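Local coordinates for beta-galactoside alpha-2,6-sialyltransferase (Photobacterium sp., PDB 2Z4T), which transfers sialic acid from a CMP-linked donor to galactoside acceptors such as lactose, forming an alpha-2,6 linkage, at residues Y148-R153 with A178-E183; K162-T167 with Q331-S336; Q182-Q187 with V210-E215. All blocks are in the same frame, centred on the assembly; numbering follows the deposited sequence. Where two conformers were deposited one is given.

Contact 1. Residues Y148-R153 with A178-E183; sequences YIAWGR and ADLVQE
Tyr-148, on strand 146-151, runs past Leu-180 to Glu-183 on helix 178-190 and supplies most of the strand's share of this buried contact. Its CB already lies 3.9 Å from Leu-180 CD2. With CG anti to the carbonyl carbon (chi1 -66°), the ring leads on toward the next helical turn, and the same methyl approaches it obliquely, 3.8 Å from Tyr-148 CD2 to Leu-180 CD2. Farther out, CZ of Tyr-148 rests 3.6 Å from Glu-183 CG. The hydroxyl ends the run, with Tyr-148 OH 3.4 Å from the same CG of Glu-183. Because the Glu-183 chain is bent at chi2, its carboxylate turns back beside the hydroxyl, its plane 85° from that of the ring. Two residues along the strand, Ala-150 CB meets the other methyl, Leu-180 CD1, at 4.1 Å. The strand and helix segments run nearly antiparallel (170°), 10.0 Å apart, as in a helix laid along a sheet. Leu-117 of strand 103-122 also touches Tyr-148, Phe-169 meets its ring edge-to-face, and Val-121 packs on both Ala-150 and Leu-180. Ile-149 and Trp-151 instead pack against helix 126-141, so strand 146-151 is sandwiched between two helices.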
loop_
_atom_site.group_PDB
_atom_site.type_symbol
_atom_site.label_atom_id
_atom_site.label_comp_id
_atom_site.label_asym_id
_atom_site.label_seq_id
_atom_site.Cartn_x
_atom_site.Cartn_y
_atom_site.Cartn_z
ATOM N N TYR A 148 4.017 5.818 -10.117
ATOM C CA TYR A 148 3.234 7.003 -9.846
ATOM C C TYR A 148 2.370 6.717 -8.630
ATOM O O TYR A 148 1.654 5.706 -8.587
ATOM C CB TYR A 148 2.311 7.320 -11.021
ATOM C CG TYR A 148 2.971 7.720 -12.320
ATOM C CD1 TYR A 148 4.326 8.010 -12.388
ATOM C CD2 TYR A 148 2.207 7.853 -13.487
ATOM C CE1 TYR A 148 4.922 8.381 -13.591
ATOM C CE2 TYR A 148 2.778 8.232 -14.678
ATOM C CZ TYR A 148 4.138 8.501 -14.727
ATOM O OH TYR A 148 4.713 8.868 -15.911
ATOM N N ILE A 149 2.431 7.616 -7.655
ATOM C CA ILE A 149 1.612 7.524 -6.468
ATOM C C ILE A 149 0.731 8.751 -6.322
ATOM O O ILE A 149 1.084 9.858 -6.773
ATOM C CB ILE A 149 2.474 7.363 -5.192
ATOM C CG1 ILE A 149 3.315 8.616 -4.912
ATOM C CG2 ILE A 149 3.311 6.095 -5.273
ATOM C CD1 ILE A 149 4.160 8.555 -3.620
ATOM N N ALA A 150 -0.435 8.552 -5.717
ATOM C CA ALA A 150 -1.221 9.669 -5.232
ATOM C C ALA A 150 -1.691 9.214 -3.874
ATOM O O ALA A 150 -2.665 8.457 -3.763
ATOM C CB ALA A 150 -2.384 9.979 -6.155
ATOM N N TRP A 151 -0.948 9.639 -2.852
ATOM C CA TRP A 151 -1.122 9.164 -1.468
ATOM C C TRP A 151 -1.493 10.308 -0.553
ATOM O O TRP A 151 -1.043 11.441 -0.735
ATOM C CB TRP A 151 0.170 8.546 -0.924
ATOM C CG TRP A 151 0.479 7.119 -1.356
ATOM C CD1 TRP A 151 -0.375 6.229 -1.948
ATOM C CD2 TRP A 151 1.730 6.423 -1.196
ATOM N NE1 TRP A 151 0.269 5.029 -2.181
ATOM C CE2 TRP A 151 1.558 5.122 -1.727
ATOM C CE3 TRP A 151 2.980 6.776 -0.659
ATOM C CZ2 TRP A 151 2.585 4.169 -1.731
ATOM C CZ3 TRP A 151 4.008 5.832 -0.670
ATOM C CH2 TRP A 151 3.801 4.541 -1.188
ATOM N N GLY A 152 -2.287 10.013 0.457
ATOM C CA GLY A 152 -2.614 11.026 1.449
ATOM C C GLY A 152 -1.740 11.016 2.687
ATOM O O GLY A 152 -1.434 12.063 3.226
ATOM N N ARG A 153 -1.330 9.838 3.140
ATOM C CA ARG A 153 -0.855 9.701 4.525
ATOM C C ARG A 153 0.587 9.248 4.668
ATOM O O ARG A 153 1.079 9.080 5.780
ATOM C CB ARG A 153 -1.791 8.777 5.324
ATOM C CG ARG A 153 -3.231 9.253 5.306
ATOM C CD ARG A 153 -3.875 9.213 6.657
ATOM N NE ARG A 153 -5.097 10.018 6.657
ATOM C CZ ARG A 153 -5.234 11.217 7.231
ATOM N NH1 ARG A 153 -4.222 11.787 7.894
ATOM N NH2 ARG A 153 -6.402 11.849 7.149
ATOM N N ALA A 178 -6.474 14.901 -11.962
ATOM C CA ALA A 178 -6.366 15.085 -13.408
ATOM C C ALA A 178 -4.919 15.025 -13.870
ATOM O O ALA A 178 -4.625 14.443 -14.915
ATOM C CB ALA A 178 -7.021 16.425 -13.850
ATOM N N ASP A 179 -4.009 15.625 -13.106
ATOM C CA ASP A 179 -2.621 15.663 -13.556
ATOM C C ASP A 179 -1.965 14.278 -13.542
ATOM O O ASP A 179 -1.063 14.024 -14.317
ATOM C CB ASP A 179 -1.775 16.773 -12.872
ATOM C CG ASP A 179 -1.551 16.538 -11.369
ATOM O OD1 ASP A 179 -2.433 15.993 -10.672
ATOM O OD2 ASP A 179 -0.471 16.920 -10.872
ATOM N N LEU A 180 -2.445 13.371 -12.708
ATOM C CA LEU A 180 -1.958 11.984 -12.738
ATOM C C LEU A 180 -2.435 11.308 -14.017
ATOM O O LEU A 180 -1.662 10.613 -14.688
ATOM C CB LEU A 180 -2.490 11.199 -11.541
ATOM C CG LEU A 180 -1.748 9.992 -10.976
ATOM C CD1 LEU A 180 -2.689 9.146 -10.116
ATOM C CD2 LEU A 180 -1.046 9.147 -11.996
ATOM N N VAL A 181 -3.714 11.514 -14.340
ATOM C CA VAL A 181 -4.310 10.941 -15.551
ATOM C C VAL A 181 -3.541 11.443 -16.781
ATOM O O VAL A 181 -3.086 10.626 -17.598
ATOM C CB VAL A 181 -5.834 11.231 -15.670
ATOM C CG1 VAL A 181 -6.360 10.818 -17.043
ATOM C CG2 VAL A 181 -6.617 10.526 -14.568
ATOM N N GLN A 182 -3.363 12.766 -16.890
ATOM C CA GLN A 182 -2.600 13.381 -17.985
ATOM C C GLN A 182 -1.199 12.779 -18.123
ATOM O O GLN A 182 -0.723 12.501 -19.224
ATOM C CB GLN A 182 -2.498 14.893 -17.766
ATOM C CG GLN A 182 -3.809 15.635 -17.978
ATOM C CD GLN A 182 -3.887 16.963 -17.236
ATOM O OE1 GLN A 182 -4.981 17.479 -17.009
ATOM N NE2 GLN A 182 -2.736 17.516 -16.850
ATOM N N GLU A 183 -0.528 12.591 -16.988
ATOM C CA GLU A 183 0.812 12.022 -17.047
ATOM C C GLU A 183 0.792 10.588 -17.586
ATOM O O GLU A 183 1.660 10.206 -18.382
ATOM C CB GLU A 183 1.531 12.111 -15.705
ATOM C CG GLU A 183 3.022 11.775 -15.784
ATOM C CD GLU A 183 3.760 12.580 -16.888
ATOM O OE1 GLU A 183 3.615 13.834 -16.918
ATOM O OE2 GLU A 183 4.470 11.942 -17.720
#

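Contact 2. Residues K162-T167 with Q331-S336; sequences KELNIT and QELFLS
Leu-333 and Leu-164 are brought together by their first torsions. In Leu-333, CG stands anti to the backbone N (chi1 178°) and reaches out from helix 328-338; in Leu-164, CG is anti to the carbonyl carbon (chi1 -63°), and its methyls face the incoming leucine. The two side chains meet tip to tip, Leu-164 CD2 lying 3.8 Å from Leu-333 CD2. The same Leu-333 methyl also lies against CG and CD1 of Leu-164, so it sits over the whole branched end and not over a single methyl. Glu-163, extended beyond CG, comes from the opposite direction to Leu-333 and sets its carboxylate beside both methyls. Its OE2 is 3.9 Å from Leu-333 CD2 and 4.0 Å from Leu-333 CD1. That oxygen has its polar partner elsewhere, in a salt bridge with Lys-329, one turn earlier on the helix that carries Leu-333. The backbone turns sharply just after Leu-164: Asn-165 takes a positive phi (61°) in a Schellman motif at the close of the helix, before strand 166-168. Arg-147 NH1 bonds to Leu-164 O there, tying this turn to strand 146-151. Gln-160 also touches Leu-333, while Phe-334 packs on helix 126-141. Chemically the contact is divided: the two leucines give it a small apolar centre, and at its margin the Glu-163 carboxylate pairs with Lys-329. A salt bridge thus flanks the van der Waals packing between the two helices, and no hydrogen bond links the two segments themselves.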
loop_
_atom_site.group_PDB
_atom_site.type_symbol
_atom_site.label_atom_id
_atom_site.label_comp_id
_atom_site.label_asym_id
_atom_site.label_seq_id
_atom_site.Cartn_x
_atom_site.Cartn_y
_atom_site.Cartn_z
ATOM N N LYS A 162 13.297 9.060 -5.556
ATOM C CA LYS A 162 14.324 8.802 -6.547
ATOM C C LYS A 162 14.795 7.344 -6.444
ATOM O O LYS A 162 14.918 6.649 -7.440
ATOM C CB LYS A 162 15.472 9.801 -6.421
ATOM C CG LYS A 162 16.184 10.043 -7.754
ATOM C CD LYS A 162 17.496 9.236 -7.888
ATOM C CE LYS A 162 18.734 10.068 -7.466
ATOM N NZ LYS A 162 20.026 9.320 -7.630
ATOM N N GLU A 163 14.992 6.873 -5.228
ATOM C CA GLU A 163 15.414 5.510 -5.013
ATOM C C GLU A 163 14.400 4.479 -5.517
ATOM O O GLU A 163 14.764 3.357 -5.856
ATOM C CB GLU A 163 15.633 5.316 -3.528
ATOM C CG GLU A 163 16.723 4.389 -3.183
ATOM C CD GLU A 163 17.080 4.496 -1.730
ATOM O OE1 GLU A 163 17.051 5.622 -1.164
ATOM O OE2 GLU A 163 17.396 3.439 -1.162
ATOM N N LEU A 164 13.125 4.855 -5.556
ATOM C CA LEU A 164 12.078 3.909 -5.944
ATOM C C LEU A 164 11.407 4.276 -7.251
ATOM O O LEU A 164 10.382 3.687 -7.612
ATOM C CB LEU A 164 11.038 3.759 -4.834
ATOM C CG LEU A 164 11.564 3.177 -3.530
ATOM C CD1 LEU A 164 10.577 3.421 -2.433
ATOM C CD2 LEU A 164 11.843 1.692 -3.688
ATOM N N ASN A 165 11.984 5.244 -7.964
ATOM C CA ASN A 165 11.463 5.623 -9.268
ATOM C C ASN A 165 10.023 6.150 -9.204
ATOM O O ASN A 165 9.209 5.906 -10.123
ATOM C CB ASN A 165 11.485 4.395 -10.166
ATOM C CG ASN A 165 12.627 4.394 -11.139
ATOM O OD1 ASN A 165 12.579 3.652 -12.099
ATOM N ND2 ASN A 165 13.647 5.229 -10.919
ATOM N N ILE A 166 9.711 6.844 -8.106
ATOM C CA ILE A 166 8.378 7.381 -7.845
ATOM C C ILE A 166 8.271 8.819 -8.346
ATOM O O ILE A 166 9.184 9.614 -8.137
ATOM C CB ILE A 166 8.064 7.379 -6.321
ATOM C CG1 ILE A 166 7.788 5.959 -5.819
ATOM C CG2 ILE A 166 6.877 8.289 -6.006
ATOM C CD1 ILE A 166 7.957 5.793 -4.320
ATOM N N THR A 167 7.163 9.134 -9.012
ATOM C CA THR A 167 6.685 10.504 -9.144
ATOM C C THR A 167 5.389 10.577 -8.346
ATOM O O THR A 167 4.573 9.658 -8.411
ATOM C CB THR A 167 6.374 10.869 -10.602
ATOM O OG1 THR A 167 7.450 10.451 -11.446
ATOM C CG2 THR A 167 6.153 12.362 -10.745
ATOM N N GLN A 331 14.148 -3.416 4.318
ATOM C CA GLN A 331 13.524 -3.189 5.619
ATOM C C GLN A 331 13.831 -1.788 6.172
ATOM O O GLN A 331 12.940 -1.137 6.723
ATOM C CB GLN A 331 13.936 -4.258 6.630
ATOM C CG GLN A 331 13.480 -5.659 6.258
ATOM C CD GLN A 331 13.613 -6.645 7.426
ATOM O OE1 GLN A 331 13.017 -7.726 7.403
ATOM N NE2 GLN A 331 14.368 -6.262 8.457
ATOM N N GLU A 332 15.072 -1.321 6.000
ATOM C CA GLU A 332 15.454 0.013 6.461
ATOM C C GLU A 332 14.767 1.099 5.653
ATOM O O GLU A 332 14.307 2.092 6.205
ATOM C CB GLU A 332 16.967 0.218 6.395
ATOM C CG GLU A 332 17.458 1.581 6.927
ATOM C CD GLU A 332 18.831 1.946 6.394
ATOM O OE1 GLU A 332 19.718 2.296 7.196
ATOM O OE2 GLU A 332 19.045 1.857 5.167
ATOM N N LEU A 333 14.704 0.911 4.344
ATOM C CA LEU A 333 14.074 1.899 3.495
ATOM C C LEU A 333 12.577 1.998 3.844
ATOM O O LEU A 333 12.031 3.098 3.952
ATOM C CB LEU A 333 14.298 1.567 2.018
ATOM C CG LEU A 333 13.643 2.492 0.990
ATOM C CD1 LEU A 333 14.121 3.970 1.133
ATOM C CD2 LEU A 333 13.875 1.932 -0.428
ATOM N N PHE A 334 11.952 0.847 4.058
ATOM C CA PHE A 334 10.565 0.768 4.488
ATOM C C PHE A 334 10.296 1.537 5.790
ATOM O O PHE A 334 9.410 2.407 5.819
ATOM C CB PHE A 334 10.156 -0.708 4.618
ATOM C CG PHE A 334 8.746 -0.916 5.075
ATOM C CD1 PHE A 334 7.681 -0.661 4.228
ATOM C CD2 PHE A 334 8.485 -1.403 6.354
ATOM C CE1 PHE A 334 6.370 -0.861 4.663
ATOM C CE2 PHE A 334 7.176 -1.613 6.800
ATOM C CZ PHE A 334 6.118 -1.339 5.956
ATOM N N LEU A 335 11.054 1.230 6.852
ATOM C CA LEU A 335 10.818 1.855 8.169
ATOM C C LEU A 335 11.008 3.358 8.089
ATOM O O LEU A 335 10.317 4.157 8.740
ATOM C CB LEU A 335 11.722 1.266 9.279
ATOM C CG LEU A 335 11.536 -0.228 9.550
ATOM C CD1 LEU A 335 12.372 -0.669 10.731
ATOM C CD2 LEU A 335 10.044 -0.600 9.746
ATOM N N SER A 336 11.960 3.714 7.257
ATOM C CA SER A 336 12.313 5.072 7.038
ATOM C C SER A 336 11.182 5.805 6.307
ATOM O O SER A 336 10.825 6.916 6.678
ATOM C CB SER A 336 13.605 5.090 6.247
ATOM O OG SER A 336 13.901 6.396 5.878
#

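Contact 3. Residues Q182-Q187 with V210-E215; sequences QEIVKQ and VPILKE
Ile-184 and Ile-212 supply the purely apolar part of this helix-helix contact. The delta methyl of Ile-184 does all the touching, its CD1 lying 4.0 Å from both CG1 and CG2 of Ile-212, so that it fits against the fork of the branched chain. The two side chains cross at about a right angle. The second pairing sets a methyl against the aliphatic stem of a charged residue: Val-185 CG2 is 3.7 Å from Glu-215 CB and 3.8 Å from Glu-215 CG. Glu-215 bends at chi2, which brings OE1 back to 4.0 Å from that methyl, Val-185 CG2. No hydrogen bond links the segments. Within them, Lys-186 N bonds to Gln-182 O in regular helical fashion, whereas helix 205-216 is kinked where Pro-211 has no N-H to give and the N of Ile-212 makes no bond to the preceding turn. Val-181, one turn before Val-185, extends the packing to Pro-211, Ile-212 and Glu-215, and Ile-184 also rests on Tyr-148 of strand 146-151. Strand 194-201 joins the two helices along the chain and lies in the parallel part of the sheet, giving the alternating beta-alpha topology of a Rossmann-like domain in a GT-B glycosyltransferase.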
loop_
_atom_site.group_PDB
_atom_site.type_symbol
_atom_site.label_atom_id
_atom_site.label_comp_id
_atom_site.label_asym_id
_atom_site.label_seq_id
_atom_site.Cartn_x
_atom_site.Cartn_y
_atom_site.Cartn_z
ATOM N N GLN A 182 -3.363 12.766 -16.890
ATOM C CA GLN A 182 -2.600 13.381 -17.985
ATOM C C GLN A 182 -1.199 12.779 -18.123
ATOM O O GLN A 182 -0.723 12.501 -19.224
ATOM C CB GLN A 182 -2.498 14.893 -17.766
ATOM C CG GLN A 182 -3.809 15.635 -17.978
ATOM C CD GLN A 182 -3.887 16.963 -17.236
ATOM O OE1 GLN A 182 -4.981 17.479 -17.009
ATOM N NE2 GLN A 182 -2.736 17.516 -16.850
ATOM N N GLU A 183 -0.528 12.591 -16.988
ATOM C CA GLU A 183 0.812 12.022 -17.047
ATOM C C GLU A 183 0.792 10.588 -17.586
ATOM O O GLU A 183 1.660 10.206 -18.382
ATOM C CB GLU A 183 1.531 12.111 -15.705
ATOM C CG GLU A 183 3.022 11.775 -15.784
ATOM C CD GLU A 183 3.760 12.580 -16.888
ATOM O OE1 GLU A 183 3.615 13.834 -16.918
ATOM O OE2 GLU A 183 4.470 11.942 -17.720
ATOM N N ILE A 184 -0.211 9.814 -17.182
ATOM C CA ILE A 184 -0.413 8.477 -17.721
ATOM C C ILE A 184 -0.711 8.521 -19.247
ATOM O O ILE A 184 -0.198 7.701 -20.030
ATOM C CB ILE A 184 -1.531 7.753 -16.935
ATOM C CG1 ILE A 184 -1.098 7.574 -15.476
ATOM C CG2 ILE A 184 -1.924 6.410 -17.589
ATOM C CD1 ILE A 184 -2.212 7.219 -14.539
ATOM N N VAL A 185 -1.527 9.480 -19.667
ATOM C CA VAL A 185 -1.843 9.625 -21.083
ATOM C C VAL A 185 -0.583 9.916 -21.892
ATOM O O VAL A 185 -0.391 9.335 -22.965
ATOM C CB VAL A 185 -2.916 10.703 -21.330
ATOM C CG1 VAL A 185 -2.971 11.101 -22.821
ATOM C CG2 VAL A 185 -4.255 10.202 -20.839
ATOM N N LYS A 186 0.276 10.787 -21.358
ATOM C CA LYS A 186 1.526 11.115 -22.026
ATOM C C LYS A 186 2.397 9.869 -22.198
ATOM O O LYS A 186 2.988 9.686 -23.257
ATOM C CB LYS A 186 2.254 12.258 -21.311
ATOM C CG LYS A 186 1.457 13.568 -21.336
ATOM C CD LYS A 186 2.163 14.718 -20.633
ATOM C CE LYS A 186 1.204 15.886 -20.433
ATOM N NZ LYS A 186 1.901 17.195 -20.351
ATOM N N GLN A 187 2.450 9.002 -21.189
ATOM C CA GLN A 187 3.209 7.755 -21.338
ATOM C C GLN A 187 2.637 6.863 -22.453
ATOM O O GLN A 187 3.395 6.256 -23.213
ATOM C CB GLN A 187 3.311 6.950 -20.027
ATOM C CG GLN A 187 4.003 7.663 -18.869
ATOM C CD GLN A 187 5.399 8.186 -19.235
ATOM O OE1 GLN A 187 5.651 9.398 -19.200
ATOM N NE2 GLN A 187 6.301 7.278 -19.583
ATOM N N VAL A 210 -11.453 4.571 -12.777
ATOM C CA VAL A 210 -12.241 4.887 -13.952
ATOM C C VAL A 210 -11.621 5.993 -14.803
ATOM O O VAL A 210 -11.469 5.795 -16.003
ATOM C CB VAL A 210 -13.743 5.169 -13.649
ATOM C CG1 VAL A 210 -14.429 5.804 -14.876
ATOM C CG2 VAL A 210 -14.456 3.879 -13.230
ATOM N N PRO A 211 -11.248 7.149 -14.204
ATOM C CA PRO A 211 -10.730 8.202 -15.103
ATOM C C PRO A 211 -9.466 7.770 -15.827
ATOM O O PRO A 211 -9.203 8.251 -16.920
ATOM C CB PRO A 211 -10.434 9.380 -14.169
ATOM C CG PRO A 211 -11.215 9.100 -12.949
ATOM C CD PRO A 211 -11.257 7.600 -12.799
ATOM N N ILE A 212 -8.704 6.862 -15.239
ATOM C CA ILE A 212 -7.503 6.356 -15.881
ATOM C C ILE A 212 -7.887 5.371 -16.988
ATOM O O ILE A 212 -7.391 5.466 -18.114
ATOM C CB ILE A 212 -6.577 5.644 -14.891
ATOM C CG1 ILE A 212 -6.108 6.615 -13.797
ATOM C CG2 ILE A 212 -5.380 5.001 -15.648
ATOM C CD1 ILE A 212 -5.542 5.915 -12.543
ATOM N N LEU A 213 -8.784 4.441 -16.673
ATOM C CA LEU A 213 -9.104 3.381 -17.604
ATOM C C LEU A 213 -9.847 3.881 -18.840
ATOM O O LEU A 213 -9.720 3.301 -19.928
ATOM C CB LEU A 213 -9.834 2.238 -16.912
ATOM C CG LEU A 213 -8.894 1.446 -15.997
ATOM C CD1 LEU A 213 -9.695 0.550 -15.089
ATOM C CD2 LEU A 213 -7.866 0.639 -16.800
ATOM N N LYS A 214 -10.582 4.977 -18.708
ATOM C CA LYS A 214 -11.276 5.442 -19.877
ATOM C C LYS A 214 -10.402 6.219 -20.842
ATOM O O LYS A 214 -10.739 6.345 -21.995
ATOM C CB LYS A 214 -12.598 6.112 -19.541
ATOM C CG LYS A 214 -12.560 7.427 -18.892
ATOM C CD LYS A 214 -14.028 7.848 -18.596
ATOM C CE LYS A 214 -14.661 8.596 -19.777
ATOM N NZ LYS A 214 -15.965 9.212 -19.378
ATOM N N GLU A 215 -9.254 6.696 -20.378
ATOM C CA GLU A 215 -8.238 7.250 -21.271
ATOM C C GLU A 215 -7.469 6.136 -21.945
ATOM O O GLU A 215 -7.404 6.078 -23.169
ATOM C CB GLU A 215 -7.265 8.153 -20.516
ATOM C CG GLU A 215 -7.883 9.411 -19.967
ATOM C CD GLU A 215 -8.605 10.217 -21.022
ATOM O OE1 GLU A 215 -8.003 10.488 -22.088
ATOM O OE2 GLU A 215 -9.785 10.570 -20.782
#

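How the contacts relate
Contacts 1 and 3 share helix 178-190, and their centres are 10 Å apart. Tyr-148 bridges them: its OH lies 3.3 Å from Gln-187 CG. Contact 2 lies on the side of the sheet where helix 126-141 packs, its centre 17 Å from that of contact 1. Neighbouring strands join these two, with a probable hydrogen bond from Ile-149 N to Thr-167 O (3.1 Å). Contacts 2 and 3 do not touch; their centres are 25 Å apart. Contact 1 leads to the active site, for Gly-152 and Arg-153 belong to a magnesium site and Arg-153 also to the glycan pocket. The Ala-150 side chain is about 9 Å from the bound magnesium and about 13 Å from the glucose.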